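Local coordinates for protein DNA polymerase III subunit beta (Pseudomonas aeruginosa, PDB 4TSZ) that confers processivity on DNA polymerases and other proteins by tethering them to DNA, as a ring-shaped dimer that encircles and slides along the duplex, at residues E[273-278]-E[300-305]; E[267-272]-E[321-326]; E[283-286]-E[291-294]. All blocks are in the same frame, centred on the assembly; numbering follows the deposited sequence.

Interaction 1: E[273-278]-E[300-305]; sequences AILSNE and EQEEAE
L275 packs on E302 and the start of strand 303-309, touching E302, E303 and A304 with three different parts of its side chain. Its CB meets A304 CB at 3.9 Å, methylene against methyl, where the two backbones come closest. CG is anti to the carbonyl carbon (chi1 -56°), which turns the terminal methyls toward 302-304. The CD1 branch lies against the backbone of E303, 3.4 Å from its carbonyl O, while the A304 methyl also borders CD1. The CD2 branch faces the aliphatic base of E302, at 4.1 Å from E302 CB, and the two side chains cross at about a right angle.

The loop 273-278 follows helix 262-273 in the C-terminal domain of the ring-forming beta subunit, at the edge where two subunits join. A type I turn from A273 to S276 places L275 at its third position. The A273 carbonyl receives both the S276 backbone N and S276 OG, the hydroxyl at 2.8 Å from A273 O, in the carbonyl plane and on a lone pair; two donors thus hold the chain reversal in place.

Polar and intersubunit contacts gather round E302, whose chain is extended beyond CG and ends beside L275. E302 OE1 lies 3.9 Å from L275 CD2, but its polar partners are N298 ND2 and, through a salt bridge, K75 of the second subunit; OE2 bonds to S110 OG of that subunit. Both carboxylate oxygens of this buried glutamate are thereby satisfied, and the nearby lysine should favour its negative charge. Residues E303 to E305 pair antiparallel with a strand of the second subunit, which continues the sheet across the interface, and L275 and A304 pack on T108 and F107 of that neighbour.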
loop_
_atom_site.group_PDB
_atom_site.type_symbol
_atom_site.label_atom_id
_atom_site.label_comp_id
_atom_site.label_asym_id
_atom_site.label_seq_id
_atom_site.Cartn_x
_atom_site.Cartn_y
_atom_site.Cartn_z
ATOM N N ALA E 273 -16.149 -6.153 16.844
ATOM C CA ALA E 273 -15.131 -7.005 16.216
ATOM C C ALA E 273 -13.734 -6.815 16.815
ATOM O O ALA E 273 -12.995 -7.796 16.935
ATOM C CB ALA E 273 -15.089 -6.767 14.712
ATOM N N ILE E 274 -13.397 -5.566 17.230
ATOM C CA ILE E 274 -12.118 -5.200 17.877
ATOM C C ILE E 274 -11.826 -6.121 19.078
ATOM O O ILE E 274 -10.691 -6.572 19.244
ATOM C CB ILE E 274 -12.077 -3.682 18.251
ATOM C CG1 ILE E 274 -12.199 -2.803 16.975
ATOM C CG2 ILE E 274 -10.806 -3.308 19.053
ATOM C CD1 ILE E 274 -12.733 -1.386 17.193
ATOM N N LEU E 275 -12.860 -6.426 19.877
ATOM C CA LEU E 275 -12.712 -7.292 21.045
ATOM C C LEU E 275 -13.149 -8.752 20.864
ATOM O O LEU E 275 -13.269 -9.487 21.843
ATOM C CB LEU E 275 -13.252 -6.629 22.319
ATOM C CG LEU E 275 -12.631 -5.259 22.649
ATOM C CD1 LEU E 275 -13.185 -4.703 23.942
ATOM C CD2 LEU E 275 -11.089 -5.328 22.686
ATOM N N SER E 276 -13.344 -9.185 19.605
ATOM C CA SER E 276 -13.670 -10.580 19.315
ATOM C C SER E 276 -12.342 -11.350 19.182
ATOM O O SER E 276 -11.286 -10.731 18.990
ATOM C CB SER E 276 -14.497 -10.703 18.037
ATOM O OG SER E 276 -13.724 -10.454 16.874
ATOM N N ASN E 277 -12.395 -12.687 19.311
ATOM C CA ASN E 277 -11.239 -13.581 19.154
ATOM C C ASN E 277 -10.610 -13.309 17.774
ATOM O O ASN E 277 -11.331 -13.258 16.776
ATOM C CB ASN E 277 -11.698 -15.038 19.265
ATOM C CG ASN E 277 -10.581 -16.048 19.311
ATOM O OD1 ASN E 277 -9.843 -16.262 18.342
ATOM N ND2 ASN E 277 -10.458 -16.728 20.429
ATOM N N GLU E 278 -9.294 -13.064 17.730
ATOM C CA GLU E 278 -8.577 -12.734 16.494
ATOM C C GLU E 278 -8.641 -13.835 15.427
ATOM O O GLU E 278 -8.637 -13.536 14.231
ATOM C CB GLU E 278 -7.131 -12.332 16.799
ATOM N N GLU E 300 -8.337 -12.891 26.470
ATOM C CA GLU E 300 -7.846 -11.982 27.519
ATOM C C GLU E 300 -8.995 -11.461 28.405
ATOM O O GLU E 300 -8.762 -10.645 29.300
ATOM C CB GLU E 300 -7.063 -10.793 26.918
ATOM C CG GLU E 300 -5.911 -11.163 26.002
ATOM C CD GLU E 300 -6.192 -10.892 24.534
ATOM O OE1 GLU E 300 -6.775 -11.774 23.862
ATOM O OE2 GLU E 300 -5.842 -9.789 24.058
ATOM N N GLN E 301 -10.233 -11.934 28.155
ATOM C CA GLN E 301 -11.466 -11.561 28.863
ATOM C C GLN E 301 -11.914 -10.104 28.648
ATOM O O GLN E 301 -12.710 -9.565 29.421
ATOM C CB GLN E 301 -11.490 -12.033 30.332
ATOM C CG GLN E 301 -11.618 -13.552 30.460
ATOM C CD GLN E 301 -11.370 -14.049 31.864
ATOM O OE1 GLN E 301 -10.233 -14.078 32.352
ATOM N NE2 GLN E 301 -12.424 -14.500 32.530
ATOM N N GLU E 302 -11.442 -9.495 27.545
ATOM C CA GLU E 302 -11.842 -8.154 27.117
ATOM C C GLU E 302 -13.212 -8.295 26.464
ATOM O O GLU E 302 -13.466 -9.310 25.822
ATOM C CB GLU E 302 -10.830 -7.570 26.134
ATOM C CG GLU E 302 -9.482 -7.307 26.781
ATOM C CD GLU E 302 -8.408 -6.804 25.843
ATOM O OE1 GLU E 302 -8.366 -7.272 24.683
ATOM O OE2 GLU E 302 -7.583 -5.969 26.277
ATOM N N GLU E 303 -14.110 -7.325 26.668
ATOM C CA GLU E 303 -15.477 -7.434 26.168
ATOM C C GLU E 303 -16.031 -6.159 25.552
ATOM O O GLU E 303 -15.825 -5.074 26.084
ATOM C CB GLU E 303 -16.401 -7.936 27.291
ATOM C CG GLU E 303 -17.755 -8.434 26.821
ATOM C CD GLU E 303 -18.558 -9.106 27.911
ATOM O OE1 GLU E 303 -19.213 -8.384 28.697
ATOM O OE2 GLU E 303 -18.508 -10.353 28.000
ATOM N N ALA E 304 -16.743 -6.308 24.425
ATOM C CA ALA E 304 -17.418 -5.223 23.715
ATOM C C ALA E 304 -18.912 -5.529 23.640
ATOM O O ALA E 304 -19.306 -6.677 23.396
ATOM C CB ALA E 304 -16.844 -5.055 22.325
ATOM N N GLU E 305 -19.738 -4.506 23.901
ATOM C CA GLU E 305 -21.196 -4.618 23.887
ATOM C C GLU E 305 -21.823 -3.435 23.191
ATOM O O GLU E 305 -21.369 -2.300 23.356
ATOM C CB GLU E 305 -21.772 -4.750 25.307
ATOM C CG GLU E 305 -21.540 -6.107 25.949
ATOM C CD GLU E 305 -22.215 -6.335 27.287
ATOM O OE1 GLU E 305 -22.600 -7.493 27.563
ATOM O OE2 GLU E 305 -22.345 -5.364 28.067
#

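Interaction 2: E[267-272]-E[321-326]; sequences EAFSRT and FNVSYL
The two helices of the C-terminal domain, 262-273 and 323-330, meet where F269 faces V323 and L326; a pair of helices backed by sheet is the repeated building plan of this family's domains. The side chains meet through apolar groups. L326 CD1 lies over one face of the F269 ring in a CH-pi contact, 4.2 Å from the centroid and 23° off the normal, shifted toward the outer rim, where its nearest atom is F269 CZ at 3.9 Å. The other methyl, L326 CD2, covers a face of the F321 ring, so this leucine lies between the two phenyl rings, one methyl on each. Nearer the backbone, V323 CG2 sits 3.8 Å from F269 CB and, methyl against carbonyl, 3.5 Å from F269 O. With chi1 at 68°, CG2 stands opposite the V323 amide nitrogen, and this is the branch turned to F269.

The second helix starts directly at this contact. N322 is its N-cap: N322 OD1 accepts from Y325 N at 3.2 Å, the donor standing above the plane of the amide carbonyl. N322 ND2 meanwhile lies over the centre of the Y325 ring, and both residues pack on a polar side chain of the bound peptide, on the side of the helix turned from F269.

Underneath, F269 rests on I283, L285 and I294 of strands 282-288 and 291-297, V323 on I283, and F321 on L285. On another side of the same helix as F269, R271 forms a salt bridge with E306 of strand 303-309 and bonds to S82 O of the second subunit.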
loop_
_atom_site.group_PDB
_atom_site.type_symbol
_atom_site.label_atom_id
_atom_site.label_comp_id
_atom_site.label_asym_id
_atom_site.label_seq_id
_atom_site.Cartn_x
_atom_site.Cartn_y
_atom_site.Cartn_z
ATOM N N GLU E 267 -21.306 -0.399 11.549
ATOM C CA GLU E 267 -20.541 0.349 12.561
ATOM C C GLU E 267 -20.461 -0.391 13.890
ATOM O O GLU E 267 -19.375 -0.483 14.477
ATOM C CB GLU E 267 -21.101 1.764 12.753
ATOM C CG GLU E 267 -20.758 2.702 11.609
ATOM C CD GLU E 267 -21.748 3.825 11.338
ATOM O OE1 GLU E 267 -21.581 4.521 10.311
ATOM O OE2 GLU E 267 -22.701 4.001 12.132
ATOM N N ALA E 268 -21.605 -0.946 14.344
ATOM C CA ALA E 268 -21.694 -1.722 15.585
ATOM C C ALA E 268 -20.914 -3.030 15.481
ATOM O O ALA E 268 -20.234 -3.398 16.442
ATOM C CB ALA E 268 -23.148 -2.005 15.919
ATOM N N PHE E 269 -21.001 -3.733 14.315
ATOM C CA PHE E 269 -20.243 -4.966 14.090
ATOM C C PHE E 269 -18.734 -4.667 14.069
ATOM O O PHE E 269 -17.978 -5.407 14.672
ATOM C CB PHE E 269 -20.695 -5.711 12.814
ATOM C CG PHE E 269 -22.053 -6.382 12.873
ATOM C CD1 PHE E 269 -22.532 -6.923 14.061
ATOM C CD2 PHE E 269 -22.827 -6.525 11.730
ATOM C CE1 PHE E 269 -23.798 -7.536 14.114
ATOM C CE2 PHE E 269 -24.089 -7.142 11.781
ATOM C CZ PHE E 269 -24.564 -7.644 12.972
ATOM N N SER E 270 -18.310 -3.555 13.430
ATOM C CA SER E 270 -16.895 -3.153 13.373
ATOM C C SER E 270 -16.342 -2.834 14.777
ATOM O O SER E 270 -15.234 -3.267 15.100
ATOM C CB SER E 270 -16.701 -1.943 12.460
ATOM O OG SER E 270 -16.968 -2.261 11.108
ATOM N N ARG E 271 -17.125 -2.105 15.615
ATOM C CA ARG E 271 -16.715 -1.748 16.987
ATOM C C ARG E 271 -16.537 -2.991 17.844
ATOM O O ARG E 271 -15.491 -3.141 18.477
ATOM C CB ARG E 271 -17.707 -0.791 17.652
ATOM C CG ARG E 271 -17.618 0.636 17.132
ATOM C CD ARG E 271 -18.449 1.605 17.936
ATOM N NE ARG E 271 -19.871 1.536 17.601
ATOM C CZ ARG E 271 -20.461 2.295 16.687
ATOM N NH1 ARG E 271 -19.757 3.175 15.989
ATOM N NH2 ARG E 271 -21.760 2.183 16.465
ATOM N N THR E 272 -17.552 -3.887 17.858
ATOM C CA THR E 272 -17.510 -5.124 18.643
ATOM C C THR E 272 -16.410 -6.093 18.177
ATOM O O THR E 272 -15.788 -6.737 19.016
ATOM C CB THR E 272 -18.898 -5.782 18.775
ATOM O OG1 THR E 272 -19.387 -6.125 17.483
ATOM C CG2 THR E 272 -19.903 -4.900 19.511
ATOM N N PHE E 321 -22.228 -15.735 15.456
ATOM C CA PHE E 321 -21.755 -15.551 14.079
ATOM C C PHE E 321 -20.330 -15.081 14.023
ATOM O O PHE E 321 -19.852 -14.395 14.937
ATOM C CB PHE E 321 -22.615 -14.508 13.328
ATOM C CG PHE E 321 -23.927 -15.011 12.804
ATOM C CD1 PHE E 321 -23.978 -15.841 11.687
ATOM C CD2 PHE E 321 -25.123 -14.635 13.405
ATOM C CE1 PHE E 321 -25.206 -16.312 11.203
ATOM C CE2 PHE E 321 -26.342 -15.101 12.914
ATOM C CZ PHE E 321 -26.373 -15.950 11.828
ATOM N N ASN E 322 -19.660 -15.406 12.908
ATOM C CA ASN E 322 -18.330 -14.891 12.628
ATOM C C ASN E 322 -18.618 -13.461 12.114
ATOM O O ASN E 322 -19.347 -13.298 11.120
ATOM C CB ASN E 322 -17.608 -15.767 11.580
ATOM C CG ASN E 322 -16.282 -15.212 11.078
ATOM O OD1 ASN E 322 -16.137 -14.030 10.777
ATOM N ND2 ASN E 322 -15.300 -16.061 10.889
ATOM N N VAL E 323 -18.124 -12.439 12.853
ATOM C CA VAL E 323 -18.343 -11.017 12.561
ATOM C C VAL E 323 -17.793 -10.575 11.201
ATOM O O VAL E 323 -18.417 -9.748 10.538
ATOM C CB VAL E 323 -17.949 -10.078 13.747
ATOM C CG1 VAL E 323 -16.449 -10.071 14.003
ATOM C CG2 VAL E 323 -18.491 -8.659 13.556
ATOM N N SER E 324 -16.643 -11.154 10.780
ATOM C CA SER E 324 -16.036 -10.872 9.480
ATOM C C SER E 324 -16.982 -11.306 8.361
ATOM O O SER E 324 -17.119 -10.567 7.392
ATOM C CB SER E 324 -14.671 -11.553 9.353
ATOM O OG SER E 324 -13.771 -11.052 10.326
ATOM N N TYR E 325 -17.686 -12.455 8.521
ATOM C CA TYR E 325 -18.658 -12.946 7.528
ATOM C C TYR E 325 -19.843 -11.989 7.395
ATOM O O TYR E 325 -20.312 -11.755 6.283
ATOM C CB TYR E 325 -19.160 -14.371 7.854
ATOM C CG TYR E 325 -18.131 -15.482 7.779
ATOM C CD1 TYR E 325 -16.896 -15.282 7.160
ATOM C CD2 TYR E 325 -18.409 -16.750 8.283
ATOM C CE1 TYR E 325 -15.955 -16.308 7.075
ATOM C CE2 TYR E 325 -17.477 -17.779 8.209
ATOM C CZ TYR E 325 -16.256 -17.560 7.593
ATOM O OH TYR E 325 -15.340 -18.580 7.537
ATOM N N LEU E 326 -20.300 -11.407 8.525
ATOM C CA LEU E 326 -21.402 -10.441 8.522
ATOM C C LEU E 326 -20.968 -9.111 7.897
ATOM O O LEU E 326 -21.714 -8.549 7.093
ATOM C CB LEU E 326 -21.990 -10.232 9.932
ATOM C CG LEU E 326 -22.562 -11.470 10.656
ATOM C CD1 LEU E 326 -23.118 -11.080 11.997
ATOM C CD2 LEU E 326 -23.665 -12.162 9.836
#

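Interaction 3: E[283-286]-E[291-294]; sequences IRLQ and LLKI
L285 and I294 stand side by side and point the same way on one face of the hairpin formed by strands 282-288 and 291-297, the central pair of a four-stranded antiparallel sheet. They form a non-hydrogen-bonded pair, with L285 CD1 against I294 CG1 at 4.0 Å. I283, two residues before L285 on the same face, also lies alongside I294 and points the same way, its CD1 on I294 CG2 at 3.9 Å. L292 comes in differently: with CG anti to the backbone N (chi1 -175°), its CD1 swings obliquely across to L285 CG at 3.7 Å. L285 thus touches both L292 and I294 of the facing strand, and its chi1 of -103°, well away from a staggered value, suggests a somewhat strained rotamer. Helix 262-273 covers this apolar face, with T272 on I294.

Q286 and K293 occupy the reverse face, the more exposed one, together with R284. The Q286 and K293 chains pass each other at a slant, CB of Q286 lying 3.9 Å from CB of K293, and the extended lysine chain then leads away from the neighbouring strand.

The backbones of Q286 and K293 are joined in both directions. Q286 N reaches K293 O at 2.8 Å, and K293 N returns to Q286 O at 2.8 Å with a nearly straight N-H...O angle of 175°.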
loop_
_atom_site.group_PDB
_atom_site.type_symbol
_atom_site.label_atom_id
_atom_site.label_comp_id
_atom_site.label_asym_id
_atom_site.label_seq_id
_atom_site.Cartn_x
_atom_site.Cartn_y
_atom_site.Cartn_z
ATOM N N ILE E 283 -19.045 -13.443 17.543
ATOM C CA ILE E 283 -19.878 -12.451 18.215
ATOM C C ILE E 283 -21.188 -13.118 18.582
ATOM O O ILE E 283 -21.589 -14.101 17.943
ATOM C CB ILE E 283 -20.077 -11.126 17.429
ATOM C CG1 ILE E 283 -20.790 -11.346 16.071
ATOM C CG2 ILE E 283 -18.763 -10.338 17.312
ATOM C CD1 ILE E 283 -21.454 -10.144 15.498
ATOM N N ARG E 284 -21.835 -12.614 19.623
ATOM C CA ARG E 284 -23.125 -13.114 20.060
ATOM C C ARG E 284 -24.186 -12.059 19.773
ATOM O O ARG E 284 -24.010 -10.880 20.091
ATOM C CB ARG E 284 -23.102 -13.492 21.546
ATOM C CG ARG E 284 -24.405 -14.141 22.035
ATOM C CD ARG E 284 -24.438 -14.262 23.539
ATOM N NE ARG E 284 -24.500 -12.949 24.187
ATOM C CZ ARG E 284 -24.449 -12.756 25.502
ATOM N NH1 ARG E 284 -24.330 -13.789 26.330
ATOM N NH2 ARG E 284 -24.512 -11.528 26.000
ATOM N N LEU E 285 -25.274 -12.500 19.143
ATOM C CA LEU E 285 -26.421 -11.675 18.798
ATOM C C LEU E 285 -27.593 -12.067 19.697
ATOM O O LEU E 285 -27.858 -13.255 19.887
ATOM C CB LEU E 285 -26.779 -11.916 17.316
ATOM C CG LEU E 285 -26.390 -10.874 16.255
ATOM C CD1 LEU E 285 -25.021 -10.273 16.484
ATOM C CD2 LEU E 285 -26.497 -11.455 14.860
ATOM N N GLN E 286 -28.264 -11.070 20.280
ATOM C CA GLN E 286 -29.462 -11.286 21.079
ATOM C C GLN E 286 -30.546 -10.417 20.495
ATOM O O GLN E 286 -30.521 -9.192 20.638
ATOM C CB GLN E 286 -29.241 -11.025 22.571
ATOM C CG GLN E 286 -28.433 -12.124 23.255
ATOM C CD GLN E 286 -28.081 -11.810 24.692
ATOM O OE1 GLN E 286 -27.866 -12.713 25.503
ATOM N NE2 GLN E 286 -27.973 -10.528 25.044
ATOM N N LEU E 291 -34.977 -4.607 18.931
ATOM C CA LEU E 291 -33.610 -4.517 19.428
ATOM C C LEU E 291 -32.681 -5.668 19.070
ATOM O O LEU E 291 -33.056 -6.833 19.162
ATOM C CB LEU E 291 -33.670 -4.323 20.967
ATOM C CG LEU E 291 -32.369 -4.127 21.755
ATOM C CD1 LEU E 291 -31.728 -2.775 21.451
ATOM C CD2 LEU E 291 -32.625 -4.257 23.242
ATOM N N LEU E 292 -31.438 -5.320 18.713
ATOM C CA LEU E 292 -30.367 -6.277 18.473
ATOM C C LEU E 292 -29.190 -5.955 19.403
ATOM O O LEU E 292 -28.546 -4.910 19.256
ATOM C CB LEU E 292 -29.919 -6.331 16.994
ATOM C CG LEU E 292 -28.864 -7.411 16.673
ATOM C CD1 LEU E 292 -29.478 -8.809 16.672
ATOM C CD2 LEU E 292 -28.180 -7.137 15.356
ATOM N N LYS E 293 -28.938 -6.842 20.377
ATOM C CA LYS E 293 -27.816 -6.704 21.306
ATOM C C LYS E 293 -26.646 -7.498 20.723
ATOM O O LYS E 293 -26.831 -8.653 20.328
ATOM C CB LYS E 293 -28.169 -7.233 22.706
ATOM C CG LYS E 293 -29.216 -6.423 23.465
ATOM C CD LYS E 293 -29.430 -7.020 24.854
ATOM C CE LYS E 293 -30.606 -6.432 25.594
ATOM N NZ LYS E 293 -30.760 -7.032 26.945
ATOM N N ILE E 294 -25.464 -6.865 20.626
ATOM C CA ILE E 294 -24.249 -7.482 20.097
ATOM C C ILE E 294 -23.187 -7.551 21.185
ATOM O O ILE E 294 -22.912 -6.550 21.848
ATOM C CB ILE E 294 -23.713 -6.772 18.821
ATOM C CG1 ILE E 294 -24.840 -6.503 17.801
ATOM C CG2 ILE E 294 -22.531 -7.564 18.179
ATOM C CD1 ILE E 294 -24.612 -5.301 16.954
#

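All three contacts belong to the C-terminal domain and meet on one sheet, but at different depths. Interaction 2 lies in the core between helices and is made almost wholly by apolar side chains; interaction 3 supplies the floor beneath it, pairing strands by backbone bonds while dividing an apolar face from a polar one. Interaction 1 continues from the end of helix 262-273 out to the subunit interface, where packing by one leucine lies next to the charged contacts of glutamates with the second subunit. A273 CB touches V323 CG1, tying 273-278 to interaction 2, and the F321 carbonyl probably bonds to I283 N, tying 321-326 to interaction 3. Strand 303-309 flanks strand 291-297, joining interactions 1 and 3.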